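Local coordinates for exopolysaccharide biosynthesis protein (Pantoea stewartii subsp. stewartii DC283, PDB 6TGF) that modifies the glycan matrix of a bacterial biofilm, probably as a hydrolase, and is built around a tailspike-like parallel beta-helix, at residues R75-R81 with T139-D145; I333-D339 with R364-G369. All coordinates share one frame; numbering follows the deposited sequence.

Interaction 1 (R75-R81 with T139-D145); sequences RAGSDAR and TVFNIPD
R81 reaches across to T139 and N142 at one end of this contact. From CB the R81 chain sets out with CG anti to the carbonyl carbon (chi1 -53°), runs on extended to CD and bends there, which turns the guanidinium across T139. NE comes within 3.9 Å of T139 CG2 and CZ within 3.4 Å of that same methyl, which sits over one face of the group. NH1 comes within 3.3 Å of T139 CG2 and has N142 CB at the guanidinium edge, in plane. Over the opposite face lies D79 OD2, 3.4 Å from R81 NH2; no N-H points at it, so this salt bridge acts through charge alone. D79 OD1 accepts from R81 N, closing an Asx turn. At the other end, the type II turn R75-S78 presents G77 N to P144 O in a nearly straight hydrogen bond (2.6 Å). A water accepts from A80 N and donates weakly to I143 O. R81 also forms a salt bridge with E133 and rests on W72 and A131, so the loop after strand 69-74 leans across strand 129-134 to strand 139-143, the antiparallel sheet's outermost strand within this chain.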
ATOM      1  N   ARG B  75      15.672 -32.728  59.137  1.00 45.62           N
ATOM      2  CA  ARG B  75      16.622 -33.220  58.105  1.00 46.23           C
ATOM      3  C   ARG B  75      15.883 -33.371  56.772  1.00 46.17           C
ATOM      4  O   ARG B  75      14.728 -33.841  56.787  1.00 46.03           O
ATOM      5  CB  ARG B  75      17.224 -34.568  58.512  1.00 47.04           C
ATOM      6  CG  ARG B  75      18.391 -35.008  57.637  1.00 47.65           C
ATOM      7  CD  ARG B  75      18.764 -36.467  57.804  1.00 48.39           C
ATOM      8  NE  ARG B  75      18.191 -37.057  59.005  1.00 48.54           N
ATOM      9  CZ  ARG B  75      17.178 -37.920  59.032  1.00 49.01           C
ATOM     10  NH1 ARG B  75      16.603 -38.330  57.915  1.00 49.19           N
ATOM     11  NH2 ARG B  75      16.748 -38.376  60.194  1.00 49.30           N
ATOM     12  N   ALA B  76      16.539 -33.000  55.668  1.00 46.19           N
ATOM     13  CA  ALA B  76      16.021 -33.145  54.289  1.00 46.67           C
ATOM     14  C   ALA B  76      15.714 -34.624  54.018  1.00 47.60           C
ATOM     15  O   ALA B  76      16.628 -35.457  54.188  1.00 48.07           O
ATOM     16  CB  ALA B  76      17.019 -32.592  53.301  1.00 46.54           C
ATOM     17  N   GLY B  77      14.464 -34.927  53.646  1.00 48.07           N
ATOM     18  CA  GLY B  77      13.989 -36.274  53.273  1.00 48.89           C
ATOM     19  C   GLY B  77      13.152 -36.933  54.359  1.00 49.41           C
ATOM     20  O   GLY B  77      12.838 -38.129  54.197  1.00 50.09           O
ATOM     21  N   SER B  78      12.790 -36.198  55.418  1.00 49.45           N
ATOM     22  CA  SER B  78      12.057 -36.714  56.607  1.00 49.89           C
ATOM     23  C   SER B  78      10.871 -35.806  56.949  1.00 49.96           C
ATOM     24  O   SER B  78      10.866 -34.645  56.504  1.00 49.46           O
ATOM     25  CB  SER B  78      12.983 -36.843  57.787  1.00 49.87           C
ATOM     26  OG  SER B  78      13.356 -35.564  58.283  1.00 49.23           O
ATOM     27  N   ASP B  79       9.906 -36.326  57.714  1.00 50.64           N
ATOM     28  CA  ASP B  79       8.884 -35.519  58.432  1.00 50.83           C
ATOM     29  C   ASP B  79       9.576 -34.883  59.643  1.00 50.88           C
ATOM     30  O   ASP B  79       9.983 -35.637  60.549  1.00 51.24           O
ATOM     31  CB  ASP B  79       7.673 -36.368  58.835  1.00 51.26           C
ATOM     32  CG  ASP B  79       6.581 -35.602  59.569  1.00 51.21           C
ATOM     33  OD1 ASP B  79       6.711 -34.369  59.705  1.00 50.98           O
ATOM     34  OD2 ASP B  79       5.604 -36.245  60.000  1.00 51.45           O
ATOM     35  N   ALA B  80       9.701 -33.551  59.649  1.00 50.61           N
ATOM     36  CA  ALA B  80      10.487 -32.765  60.630  1.00 50.60           C
ATOM     37  C   ALA B  80       9.878 -32.863  62.037  1.00 50.80           C
ATOM     38  O   ALA B  80      10.593 -32.536  63.001  1.00 50.54           O
ATOM     39  CB  ALA B  80      10.578 -31.327  60.177  1.00 50.26           C
ATOM     40  N   ARG B  81       8.615 -33.286  62.148  1.00 51.61           N
ATOM     41  CA  ARG B  81       7.858 -33.354  63.429  1.00 52.27           C
ATOM     42  C   ARG B  81       8.248 -34.610  64.218  1.00 52.53           C
ATOM     43  O   ARG B  81       8.150 -34.575  65.461  1.00 52.40           O
ATOM     44  CB  ARG B  81       6.349 -33.358  63.167  1.00 52.96           C
ATOM     45  CG  ARG B  81       5.858 -32.215  62.290  1.00 53.18           C
ATOM     46  CD  ARG B  81       4.362 -32.011  62.420  1.00 53.85           C
ATOM     47  NE  ARG B  81       3.626 -33.216  62.058  1.00 54.67           N
ATOM     48  CZ  ARG B  81       3.305 -33.577  60.817  1.00 55.18           C
ATOM     49  NH1 ARG B  81       3.645 -32.824  59.784  1.00 55.00           N
ATOM     50  NH2 ARG B  81       2.635 -34.698  60.613  1.00 55.88           N
ATOM     51  N   THR B 139      -1.960 -29.928  60.444  1.00 56.86           N
ATOM     52  CA  THR B 139      -0.764 -29.596  59.625  1.00 55.93           C
ATOM     53  C   THR B 139      -1.155 -28.600  58.527  1.00 55.30           C
ATOM     54  O   THR B 139      -2.142 -28.867  57.815  1.00 55.06           O
ATOM     55  CB  THR B 139      -0.124 -30.849  59.013  1.00 55.98           C
ATOM     56  OG1 THR B 139      -1.150 -31.621  58.392  1.00 56.45           O
ATOM     57  CG2 THR B 139       0.603 -31.696  60.032  1.00 56.03           C
ATOM     58  N   VAL B 140      -0.403 -27.500  58.410  1.00 54.61           N
ATOM     59  CA  VAL B 140      -0.526 -26.488  57.319  1.00 54.30           C
ATOM     60  C   VAL B 140       0.385 -26.940  56.172  1.00 54.23           C
ATOM     61  O   VAL B 140      -0.121 -27.090  55.042  1.00 54.38           O
ATOM     62  CB  VAL B 140      -0.171 -25.069  57.811  1.00 53.81           C
ATOM     63  CG1 VAL B 140      -0.451 -24.014  56.751  1.00 53.70           C
ATOM     64  CG2 VAL B 140      -0.890 -24.715  59.106  1.00 53.80           C
ATOM     65  N   PHE B 141       1.676 -27.145  56.464  1.00 54.22           N
ATOM     66  CA  PHE B 141       2.670 -27.797  55.570  1.00 54.13           C
ATOM     67  C   PHE B 141       3.165 -29.099  56.205  1.00 53.66           C
ATOM     68  O   PHE B 141       3.094 -29.242  57.441  1.00 53.08           O
ATOM     69  CB  PHE B 141       3.925 -26.948  55.339  1.00 54.49           C
ATOM     70  CG  PHE B 141       3.722 -25.476  55.094  1.00 54.90           C
ATOM     71  CD1 PHE B 141       3.214 -25.021  53.888  1.00 55.50           C
ATOM     72  CD2 PHE B 141       4.105 -24.543  56.045  1.00 55.01           C
ATOM     73  CE1 PHE B 141       3.054 -23.663  53.657  1.00 55.65           C
ATOM     74  CE2 PHE B 141       3.945 -23.187  55.813  1.00 55.28           C
ATOM     75  CZ  PHE B 141       3.421 -22.748  54.620  1.00 55.54           C
ATOM     76  N   ASN B 142       3.674 -30.001  55.364  1.00 53.56           N
ATOM     77  CA  ASN B 142       4.560 -31.131  55.753  1.00 53.32           C
ATOM     78  C   ASN B 142       5.490 -31.421  54.570  1.00 53.05           C
ATOM     79  O   ASN B 142       5.179 -32.329  53.776  1.00 53.38           O
ATOM     80  CB  ASN B 142       3.764 -32.362  56.195  1.00 53.74           C
ATOM     81  CG  ASN B 142       4.643 -33.479  56.716  1.00 53.92           C
ATOM     82  OD1 ASN B 142       5.783 -33.250  57.117  1.00 53.43           O
ATOM     83  ND2 ASN B 142       4.118 -34.693  56.726  1.00 54.43           N
ATOM     84  N   ILE B 143       6.573 -30.649  54.454  1.00 52.67           N
ATOM     85  CA  ILE B 143       7.518 -30.675  53.298  1.00 52.67           C
ATOM     86  C   ILE B 143       8.781 -31.419  53.725  1.00 52.90           C
ATOM     87  O   ILE B 143       9.499 -30.959  54.611  1.00 52.19           O
ATOM     88  CB  ILE B 143       7.817 -29.245  52.806  1.00 52.30           C
ATOM     89  CG1 ILE B 143       6.531 -28.493  52.453  1.00 52.22           C
ATOM     90  CG2 ILE B 143       8.796 -29.267  51.641  1.00 52.28           C
ATOM     91  CD1 ILE B 143       6.686 -26.991  52.400  1.00 51.88           C
ATOM     92  N   PRO B 144       9.092 -32.581  53.105  1.00 53.70           N
ATOM     93  CA  PRO B 144      10.257 -33.376  53.494  1.00 54.02           C
ATOM     94  C   PRO B 144      11.587 -32.773  53.015  1.00 53.96           C
ATOM     95  O   PRO B 144      12.602 -33.074  53.607  1.00 54.06           O
ATOM     96  CB  PRO B 144       9.992 -34.731  52.823  1.00 54.43           C
ATOM     97  CG  PRO B 144       9.194 -34.379  51.586  1.00 54.43           C
ATOM     98  CD  PRO B 144       8.349 -33.187  51.989  1.00 54.06           C
ATOM     99  N   ASP B 145      11.551 -31.959  51.956  1.00 54.14           N
ATOM    100  CA  ASP B 145      12.732 -31.232  51.419  1.00 54.40           C
ATOM    101  C   ASP B 145      12.239 -29.972  50.700  1.00 53.95           C
ATOM    102  O   ASP B 145      11.556 -30.115  49.668  1.00 53.81           O
ATOM    103  CB  ASP B 145      13.560 -32.135  50.501  1.00 55.32           C
ATOM    104  CG  ASP B 145      14.863 -31.520  50.014  1.00 55.72           C
ATOM    105  OD1 ASP B 145      15.276 -30.482  50.575  1.00 55.61           O
ATOM    106  OD2 ASP B 145      15.460 -32.089  49.079  1.00 56.51           O
TER
HETATM  107  O   HOH W   1       8.323 -32.224  57.349  1.00 34.02           O

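Interaction 2 (I333-D339 with R364-G369); sequences IFNGNTD and RFNNVG
I333 and R364 lie side by side and point the same way, I333 CG2 and R364 CB 4.0 Å apart, on the sheet face that also carries N335 and N366. I333 CG2 also meets the amide of N366, with N366 ND2 at 3.5 Å. On the other face the F334 ring and V368 are set at about a right angle, F334 CD2 touching V368 CG2 at 3.6 Å; F334 also packs on L347 of strand 346-350. Strands 333-335 and 364-366 run in the same direction, bonded from F334 N to R364 O (3.0 Å), N366 N to F334 O and G336 N to N366 O; this is the rung-on-rung stacking of a parallel beta-helix, in whose register F334 pairs with F365 and N335 with N366. At the ends of the strands N335 has its CG opposite the backbone N (chi1 179°), which brings OD1 toward N367. N367 ND2 donates to N335 OD1 (3.0 Å) with their amides 63° apart, the donor above the N335 carbonyl plane. N335 OD1 also takes a weak bond from N337 N. The D339 carboxylate stacks on the N367 amide, the planes only 6° apart and D339 CG 3.7 Å from N367 OD1. T338 N donates to N367 O.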
ATOM      1  N   ILE B 333       6.558   8.599  19.602  1.00 32.14           N
ATOM      2  CA  ILE B 333       6.848  10.058  19.478  1.00 32.48           C
ATOM      3  C   ILE B 333       8.199  10.301  20.155  1.00 32.81           C
ATOM      4  O   ILE B 333       8.353   9.873  21.313  1.00 32.95           O
ATOM      5  CB  ILE B 333       5.726  10.914  20.101  1.00 32.73           C
ATOM      6  CG1 ILE B 333       4.340  10.493  19.599  1.00 32.78           C
ATOM      7  CG2 ILE B 333       5.993  12.394  19.865  1.00 32.97           C
ATOM      8  CD1 ILE B 333       3.183  11.244  20.222  1.00 33.04           C
ATOM      9  N   PHE B 334       9.154  10.919  19.453  1.00 33.18           N
ATOM     10  CA  PHE B 334      10.440  11.393  20.029  1.00 33.65           C
ATOM     11  C   PHE B 334      10.472  12.924  19.988  1.00 34.40           C
ATOM     12  O   PHE B 334      10.594  13.496  18.884  1.00 34.44           O
ATOM     13  CB  PHE B 334      11.651  10.797  19.304  1.00 33.42           C
ATOM     14  CG  PHE B 334      12.977  11.362  19.757  1.00 33.52           C
ATOM     15  CD1 PHE B 334      13.270  11.493  21.107  1.00 33.61           C
ATOM     16  CD2 PHE B 334      13.932  11.769  18.838  1.00 33.63           C
ATOM     17  CE1 PHE B 334      14.484  12.017  21.525  1.00 33.82           C
ATOM     18  CE2 PHE B 334      15.148  12.290  19.258  1.00 33.78           C
ATOM     19  CZ  PHE B 334      15.422  12.413  20.601  1.00 33.86           C
ATOM     20  N   ASN B 335      10.354  13.553  21.162  1.00 35.19           N
ATOM     21  CA  ASN B 335      10.474  15.022  21.356  1.00 36.04           C
ATOM     22  C   ASN B 335      11.923  15.339  21.747  1.00 36.54           C
ATOM     23  O   ASN B 335      12.268  15.152  22.932  1.00 36.73           O
ATOM     24  CB  ASN B 335       9.464  15.535  22.386  1.00 36.47           C
ATOM     25  CG  ASN B 335       9.561  17.027  22.629  1.00 37.17           C
ATOM     26  OD1 ASN B 335      10.041  17.776  21.778  1.00 37.42           O
ATOM     27  ND2 ASN B 335       9.104  17.468  23.790  1.00 37.52           N
ATOM     28  N   GLY B 336      12.728  15.796  20.782  1.00 36.98           N
ATOM     29  CA  GLY B 336      14.163  16.102  20.951  1.00 37.54           C
ATOM     30  C   GLY B 336      14.406  17.323  21.828  1.00 38.41           C
ATOM     31  O   GLY B 336      15.528  17.446  22.354  1.00 38.50           O
ATOM     32  N   ASN B 337      13.406  18.203  21.963  1.00 39.21           N
ATOM     33  CA  ASN B 337      13.427  19.415  22.832  1.00 40.29           C
ATOM     34  C   ASN B 337      14.556  20.365  22.399  1.00 41.14           C
ATOM     35  O   ASN B 337      15.096  21.071  23.273  1.00 41.53           O
ATOM     36  CB  ASN B 337      13.560  19.050  24.316  1.00 40.36           C
ATOM     37  CG  ASN B 337      12.276  18.525  24.925  1.00 40.22           C
ATOM     38  OD1 ASN B 337      11.205  19.086  24.712  1.00 40.35           O
ATOM     39  ND2 ASN B 337      12.380  17.462  25.705  1.00 39.85           N
ATOM     40  N   THR B 338      14.884  20.408  21.103  1.00 41.57           N
ATOM     41  CA  THR B 338      15.962  21.267  20.541  1.00 42.35           C
ATOM     42  C   THR B 338      15.497  22.729  20.515  1.00 43.44           C
ATOM     43  O   THR B 338      16.368  23.622  20.460  1.00 43.71           O
ATOM     44  CB  THR B 338      16.394  20.789  19.148  1.00 41.99           C
ATOM     45  OG1 THR B 338      17.678  21.351  18.872  1.00 42.38           O
ATOM     46  CG2 THR B 338      15.428  21.178  18.051  1.00 41.87           C
ATOM     47  N   ASP B 339      14.180  22.960  20.533  1.00 44.08           N
ATOM     48  CA  ASP B 339      13.559  24.313  20.494  1.00 44.98           C
ATOM     49  C   ASP B 339      13.902  25.082  21.778  1.00 46.05           C
ATOM     50  O   ASP B 339      14.148  26.298  21.673  1.00 46.90           O
ATOM     51  CB  ASP B 339      12.046  24.235  20.260  1.00 44.70           C
ATOM     52  CG  ASP B 339      11.288  23.356  21.240  1.00 44.34           C
ATOM     53  OD1 ASP B 339      11.892  22.394  21.755  1.00 44.17           O
ATOM     54  OD2 ASP B 339      10.096  23.635  21.475  1.00 44.17           O
ATOM     55  N   ARG B 364       6.549   9.889  15.046  1.00 31.79           N
ATOM     56  CA  ARG B 364       6.512  11.377  15.065  1.00 32.51           C
ATOM     57  C   ARG B 364       7.857  11.898  15.582  1.00 32.51           C
ATOM     58  O   ARG B 364       8.274  11.469  16.674  1.00 32.60           O
ATOM     59  CB  ARG B 364       5.357  11.891  15.930  1.00 33.34           C
ATOM     60  CG  ARG B 364       3.977  11.645  15.335  1.00 34.01           C
ATOM     61  CD  ARG B 364       2.897  12.525  15.945  1.00 34.92           C
ATOM     62  NE  ARG B 364       2.454  13.604  15.065  1.00 35.47           N
ATOM     63  CZ  ARG B 364       1.629  13.456  14.029  1.00 35.89           C
ATOM     64  NH1 ARG B 364       1.151  12.263  13.714  1.00 35.83           N
ATOM     65  NH2 ARG B 364       1.286  14.505  13.299  1.00 36.35           N
ATOM     66  N   PHE B 365       8.510  12.775  14.814  1.00 32.56           N
ATOM     67  CA  PHE B 365       9.773  13.466  15.184  1.00 32.72           C
ATOM     68  C   PHE B 365       9.476  14.948  15.441  1.00 33.01           C
ATOM     69  O   PHE B 365       9.317  15.709  14.469  1.00 33.01           O
ATOM     70  CB  PHE B 365      10.828  13.272  14.089  1.00 32.57           C
ATOM     71  CG  PHE B 365      11.077  11.832  13.721  1.00 32.32           C
ATOM     72  CD1 PHE B 365      11.697  10.969  14.612  1.00 32.29           C
ATOM     73  CD2 PHE B 365      10.687  11.337  12.486  1.00 32.23           C
ATOM     74  CE1 PHE B 365      11.923   9.644  14.274  1.00 32.10           C
ATOM     75  CE2 PHE B 365      10.915  10.012  12.149  1.00 31.99           C
ATOM     76  CZ  PHE B 365      11.532   9.167  13.043  1.00 31.96           C
ATOM     77  N   ASN B 366       9.389  15.333  16.718  1.00 33.28           N
ATOM     78  CA  ASN B 366       9.112  16.725  17.164  1.00 33.76           C
ATOM     79  C   ASN B 366      10.397  17.335  17.733  1.00 34.07           C
ATOM     80  O   ASN B 366      10.940  16.760  18.693  1.00 34.01           O
ATOM     81  CB  ASN B 366       7.991  16.776  18.205  1.00 33.96           C
ATOM     82  CG  ASN B 366       6.669  16.251  17.688  1.00 33.86           C
ATOM     83  OD1 ASN B 366       6.347  16.411  16.513  1.00 33.99           O
ATOM     84  ND2 ASN B 366       5.892  15.630  18.561  1.00 33.67           N
ATOM     85  N   ASN B 367      10.861  18.445  17.152  1.00 34.47           N
ATOM     86  CA  ASN B 367      11.974  19.281  17.683  1.00 34.85           C
ATOM     87  C   ASN B 367      13.232  18.423  17.856  1.00 34.64           C
ATOM     88  O   ASN B 367      13.880  18.534  18.916  1.00 34.87           O
ATOM     89  CB  ASN B 367      11.582  19.951  19.004  1.00 35.28           C
ATOM     90  CG  ASN B 367      10.175  20.509  18.987  1.00 35.47           C
ATOM     91  OD1 ASN B 367       9.916  21.535  18.361  1.00 35.86           O
ATOM     92  ND2 ASN B 367       9.262  19.841  19.673  1.00 35.22           N
ATOM     93  N   VAL B 368      13.562  17.600  16.857  1.00 34.37           N
ATOM     94  CA  VAL B 368      14.782  16.738  16.853  1.00 34.20           C
ATOM     95  C   VAL B 368      15.951  17.573  16.316  1.00 34.41           C
ATOM     96  O   VAL B 368      15.851  18.072  15.176  1.00 34.25           O
ATOM     97  CB  VAL B 368      14.568  15.449  16.036  1.00 33.84           C
ATOM     98  CG1 VAL B 368      15.848  14.636  15.904  1.00 33.79           C
ATOM     99  CG2 VAL B 368      13.458  14.594  16.628  1.00 33.64           C
ATOM    100  N   GLY B 369      17.004  17.721  17.125  1.00 34.67           N
ATOM    101  CA  GLY B 369      18.209  18.509  16.803  1.00 34.97           C
ATOM    102  C   GLY B 369      19.213  17.710  15.988  1.00 34.79           C
ATOM    103  O   GLY B 369      19.864  18.312  15.116  1.00 35.11           O
TER

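Overall arrangement
Interaction 1 closes before interaction 2 opens, so the two follow in series along the chain. Their centres are about 62 Å apart and their nearest atoms about 47 Å, with no touch and no sheet in common. Interaction 1 belongs to the N-terminal region of the Head binding family, at the surface, its centre about 65 Å from the centre of the chain; T139 there also meets a second subunit. Interaction 2 joins successive coils of the parallel beta-helix, its centre about 19 Å from the centre of the chain, and touches no other chain. In this elongated, tailspike-like subunit antiparallel sheets lie before and after the beta-helix; interaction 1 belongs to the part before it.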